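Local coordinates for protein rRNA adenine N-6-methyltransferase (Saccharopolyspora erythraea, PDB 6NVM) that dimethylates a single adenine of 23S rRNA at N6, using S-adenosyl-L-methionine, and so confers resistance to macrolide, lincosamide and streptogramin B antibiotics, at residues V150-I159 with L184-W194. Sequence-based numbering, arbitrary orientation.
Sequences VDWCLEAPTI and LTVMTWPLFEW. With SO4 (sulfate ion), chain B.
With its CG set anti to the carbonyl carbon (chi1 -67°), Leu154 leans off helix 150-155 toward Leu184, whose CG is anti to its backbone N (chi1 -178°); the two leucines meet tip to tip, Leu154 CD1 3.6 Å from Leu184 CD2. The other methyl of Leu154 lies over one face of Phe192, a CH-pi contact with Leu154 CD2 3.8 Å from the Phe192 ring centroid, displaced toward Phe192 CD1 and CE1. Ile159 CG2 reaches the same ring at its edge, 4.0 Å from Phe192 CZ. One turn before Leu154, Val150 CG1 packs 3.6 Å from Trp194 CH2. The contact is mainly apolar, and no hydrogen bond joins the segments. The Trp194 indole is tethered within its own segment: NE1 donates to Thr188 OG1 (2.9 Å) along a bent path (133°), while Thr188 OG1 donates to Leu184 O (2.8 Å), which also accepts from Thr188 N on the opposite face of its carbonyl plane. A sulfate, probably from the crystallisation liquor, accepts a hydrogen bond from Leu184 N. In this class I-like methyltransferase fold, the axes of 150-155 and 184-188 run nearly parallel and approach to 12.9 Å, with Phe192 and Trp194 of edge strand 192-200 packing against the first helix; Leu218 of the adjoining strand 213-220 touches Leu154 and Trp194, and Arg174 of helix 168-175 touches Val150, Leu184 and Trp194.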
loop_
_atom_site.group_PDB
_atom_site.type_symbol
_atom_site.label_atom_id
_atom_site.label_comp_id
_atom_site.label_asym_id
_atom_site.label_seq_id
_atom_site.Cartn_x
_atom_site.Cartn_y
_atom_site.Cartn_z
ATOM N N VAL A 150 -1.761 -0.108 6.181
ATOM C CA VAL A 150 -0.662 -0.363 5.250
ATOM C C VAL A 150 0.367 -1.301 5.880
ATOM O O VAL A 150 0.804 -2.281 5.259
ATOM C CB VAL A 150 -0.030 0.965 4.797
ATOM C CG1 VAL A 150 1.240 0.728 3.982
ATOM C CG2 VAL A 150 -1.035 1.760 3.983
ATOM N N ASP A 151 0.763 -1.028 7.131
ATOM C CA ASP A 151 1.721 -1.905 7.805
ATOM C C ASP A 151 1.171 -3.319 7.955
ATOM O O ASP A 151 1.911 -4.299 7.813
ATOM C CB ASP A 151 2.088 -1.356 9.185
ATOM C CG ASP A 151 2.917 -0.083 9.122
ATOM O OD1 ASP A 151 3.546 0.192 8.079
ATOM O OD2 ASP A 151 2.941 0.634 10.144
ATOM N N TRP A 152 -0.119 -3.445 8.268
ATOM C CA TRP A 152 -0.737 -4.765 8.345
ATOM C C TRP A 152 -0.531 -5.529 7.042
ATOM O O TRP A 152 -0.141 -6.703 7.045
ATOM C CB TRP A 152 -2.230 -4.617 8.661
ATOM C CG TRP A 152 -2.926 -5.907 8.986
ATOM C CD1 TRP A 152 -3.242 -6.375 10.226
ATOM C CD2 TRP A 152 -3.401 -6.893 8.055
ATOM N NE1 TRP A 152 -3.879 -7.590 10.127
ATOM C CE2 TRP A 152 -3.983 -7.930 8.806
ATOM C CE3 TRP A 152 -3.379 -7.003 6.661
ATOM C CZ2 TRP A 152 -4.546 -9.056 8.211
ATOM C CZ3 TRP A 152 -3.942 -8.122 6.075
ATOM C CH2 TRP A 152 -4.517 -9.131 6.848
ATOM N N CYS A 153 -0.774 -4.859 5.913
ATOM C CA CYS A 153 -0.637 -5.500 4.606
ATOM C C CYS A 153 0.822 -5.800 4.276
ATOM O O CYS A 153 1.135 -6.876 3.753
ATOM C CB CYS A 153 -1.250 -4.609 3.529
ATOM S SG CYS A 153 -3.041 -4.381 3.675
ATOM N N LEU A 154 1.728 -4.855 4.548
ATOM C CA LEU A 154 3.138 -5.093 4.256
ATOM C C LEU A 154 3.679 -6.281 5.033
ATOM O O LEU A 154 4.579 -6.978 4.552
ATOM C CB LEU A 154 3.963 -3.850 4.579
ATOM C CG LEU A 154 3.698 -2.644 3.684
ATOM C CD1 LEU A 154 4.417 -1.428 4.245
ATOM C CD2 LEU A 154 4.150 -2.925 2.253
ATOM N N GLU A 155 3.137 -6.541 6.220
ATOM C CA GLU A 155 3.656 -7.600 7.072
ATOM C C GLU A 155 2.989 -8.955 6.843
ATOM O O GLU A 155 3.444 -9.950 7.412
ATOM C CB GLU A 155 3.515 -7.191 8.542
ATOM C CG GLU A 155 4.397 -5.990 8.910
ATOM C CD GLU A 155 4.667 -5.885 10.401
ATOM O OE1 GLU A 155 4.862 -6.940 11.044
ATOM O OE2 GLU A 155 4.685 -4.750 10.929
ATOM N N ALA A 156 1.948 -9.028 6.020
ATOM C CA ALA A 156 1.290 -10.299 5.735
ATOM C C ALA A 156 2.053 -11.050 4.648
ATOM O O ALA A 156 2.004 -10.652 3.481
ATOM C CB ALA A 156 -0.154 -10.065 5.303
ATOM N N PRO A 157 2.756 -12.138 4.972
ATOM C CA PRO A 157 3.667 -12.731 3.979
ATOM C C PRO A 157 2.976 -13.354 2.776
ATOM O O PRO A 157 3.634 -13.514 1.740
ATOM C CB PRO A 157 4.436 -13.785 4.788
ATOM C CG PRO A 157 3.565 -14.096 5.946
ATOM C CD PRO A 157 2.842 -12.821 6.275
ATOM N N THR A 158 1.696 -13.716 2.866
ATOM C CA THR A 158 0.999 -14.358 1.753
ATOM C C THR A 158 0.107 -13.408 0.964
ATOM O O THR A 158 -0.579 -13.854 0.038
ATOM C CB THR A 158 0.137 -15.528 2.245
ATOM O OG1 THR A 158 -0.973 -15.018 2.988
ATOM C CG2 THR A 158 0.938 -16.503 3.115
ATOM N N ILE A 159 0.082 -12.119 1.301
ATOM C CA ILE A 159 -0.797 -11.204 0.586
ATOM C C ILE A 159 -0.356 -11.115 -0.868
ATOM O O ILE A 159 0.840 -11.194 -1.184
ATOM C CB ILE A 159 -0.810 -9.819 1.253
ATOM C CG1 ILE A 159 -1.974 -8.981 0.728
ATOM C CG2 ILE A 159 0.504 -9.071 1.012
ATOM C CD1 ILE A 159 -2.268 -7.743 1.561
ATOM N N LEU A 184 8.979 4.745 3.410
ATOM C CA LEU A 184 8.512 3.364 3.465
ATOM C C LEU A 184 8.322 2.790 2.064
ATOM O O LEU A 184 8.613 1.615 1.824
ATOM C CB LEU A 184 7.211 3.285 4.265
ATOM C CG LEU A 184 6.611 1.888 4.462
ATOM C CD1 LEU A 184 7.554 0.986 5.249
ATOM C CD2 LEU A 184 5.267 1.985 5.167
ATOM N N THR A 185 7.852 3.612 1.123
ATOM C CA THR A 185 7.690 3.147 -0.251
ATOM C C THR A 185 9.031 2.746 -0.854
ATOM O O THR A 185 9.143 1.698 -1.502
ATOM C CB THR A 185 7.029 4.237 -1.101
ATOM O OG1 THR A 185 5.754 4.576 -0.541
ATOM C CG2 THR A 185 6.825 3.762 -2.531
ATOM N N VAL A 186 10.063 3.566 -0.644
ATOM C CA VAL A 186 11.390 3.250 -1.171
ATOM C C VAL A 186 11.944 1.995 -0.505
ATOM O O VAL A 186 12.510 1.119 -1.174
ATOM C CB VAL A 186 12.327 4.456 -0.984
ATOM C CG1 VAL A 186 13.753 4.119 -1.428
ATOM C CG2 VAL A 186 11.792 5.669 -1.740
ATOM N N MET A 187 11.786 1.889 0.819
ATOM C CA MET A 187 12.318 0.748 1.559
ATOM C C MET A 187 11.694 -0.563 1.097
ATOM O O MET A 187 12.378 -1.591 1.024
ATOM C CB MET A 187 12.074 0.939 3.057
ATOM C CG MET A 187 12.874 2.069 3.687
ATOM S SD MET A 187 14.531 1.557 4.188
ATOM C CE MET A 187 14.168 0.507 5.589
ATOM N N THR A 188 10.392 -0.560 0.811
ATOM C CA THR A 188 9.668 -1.780 0.467
ATOM C C THR A 188 9.556 -2.012 -1.034
ATOM O O THR A 188 9.051 -3.062 -1.445
ATOM C CB THR A 188 8.254 -1.751 1.073
ATOM O OG1 THR A 188 7.518 -0.647 0.539
ATOM C CG2 THR A 188 8.319 -1.634 2.588
ATOM N N TRP A 189 10.022 -1.073 -1.854
ATOM C CA TRP A 189 9.927 -1.215 -3.304
ATOM C C TRP A 189 10.502 -2.523 -3.828
ATOM O O TRP A 189 9.954 -3.056 -4.808
ATOM C CB TRP A 189 10.632 -0.023 -3.967
ATOM C CG TRP A 189 10.320 0.132 -5.415
ATOM C CD1 TRP A 189 11.096 -0.251 -6.473
ATOM C CD2 TRP A 189 9.140 0.716 -5.975
ATOM N NE1 TRP A 189 10.469 0.060 -7.656
ATOM C CE2 TRP A 189 9.267 0.655 -7.377
ATOM C CE3 TRP A 189 7.991 1.288 -5.426
ATOM C CZ2 TRP A 189 8.288 1.150 -8.237
ATOM C CZ3 TRP A 189 7.018 1.775 -6.282
ATOM C CH2 TRP A 189 7.174 1.706 -7.670
ATOM N N PRO A 190 11.585 -3.076 -3.274
ATOM C CA PRO A 190 12.056 -4.379 -3.764
ATOM C C PRO A 190 11.065 -5.502 -3.532
ATOM O O PRO A 190 11.162 -6.529 -4.210
ATOM C CB PRO A 190 13.355 -4.602 -2.983
ATOM C CG PRO A 190 13.804 -3.240 -2.603
ATOM C CD PRO A 190 12.542 -2.478 -2.330
ATOM N N LEU A 191 10.107 -5.336 -2.617
ATOM C CA LEU A 191 9.112 -6.362 -2.328
ATOM C C LEU A 191 7.722 -6.024 -2.837
ATOM O O LEU A 191 6.963 -6.941 -3.155
ATOM C CB LEU A 191 9.016 -6.616 -0.819
ATOM C CG LEU A 191 10.282 -7.047 -0.076
ATOM C CD1 LEU A 191 9.967 -7.321 1.396
ATOM C CD2 LEU A 191 10.895 -8.264 -0.727
ATOM N N PHE A 192 7.378 -4.736 -2.935
ATOM C CA PHE A 192 6.031 -4.293 -3.268
ATOM C C PHE A 192 6.041 -3.224 -4.349
ATOM O O PHE A 192 6.864 -2.306 -4.322
ATOM C CB PHE A 192 5.324 -3.711 -2.045
ATOM C CG PHE A 192 4.754 -4.744 -1.132
ATOM C CD1 PHE A 192 5.526 -5.306 -0.128
ATOM C CD2 PHE A 192 3.436 -5.150 -1.272
ATOM C CE1 PHE A 192 4.999 -6.259 0.707
ATOM C CE2 PHE A 192 2.905 -6.097 -0.429
ATOM C CZ PHE A 192 3.689 -6.653 0.556
ATOM N N GLU A 193 5.105 -3.339 -5.284
ATOM C CA GLU A 193 4.734 -2.232 -6.155
ATOM C C GLU A 193 3.682 -1.382 -5.446
ATOM O O GLU A 193 2.807 -1.908 -4.750
ATOM C CB GLU A 193 4.194 -2.749 -7.494
ATOM C CG GLU A 193 5.109 -3.747 -8.206
ATOM C CD GLU A 193 4.450 -4.410 -9.416
ATOM O OE1 GLU A 193 3.231 -4.244 -9.610
ATOM O OE2 GLU A 193 5.162 -5.100 -10.176
ATOM N N TRP A 194 3.801 -0.063 -5.582
ATOM C CA TRP A 194 2.841 0.893 -5.038
ATOM C C TRP A 194 2.263 1.661 -6.217
ATOM O O TRP A 194 3.009 2.301 -6.964
ATOM C CB TRP A 194 3.496 1.866 -4.050
ATOM C CG TRP A 194 4.137 1.247 -2.824
ATOM C CD1 TRP A 194 5.197 0.386 -2.794
ATOM C CD2 TRP A 194 3.781 1.487 -1.457
ATOM N NE1 TRP A 194 5.510 0.061 -1.492
ATOM C CE2 TRP A 194 4.655 0.726 -0.654
ATOM C CE3 TRP A 194 2.800 2.267 -0.834
ATOM C CZ2 TRP A 194 4.577 0.721 0.737
ATOM C CZ3 TRP A 194 2.717 2.255 0.547
ATOM C CH2 TRP A 194 3.602 1.488 1.318
HETATM S S SO4 B . 7.729 6.651 6.460
HETATM O O1 SO4 B . 7.987 7.918 7.139
HETATM O O2 SO4 B . 8.773 5.692 6.810
HETATM O O3 SO4 B . 7.724 6.869 5.016
HETATM O O4 SO4 B . 6.431 6.122 6.878
#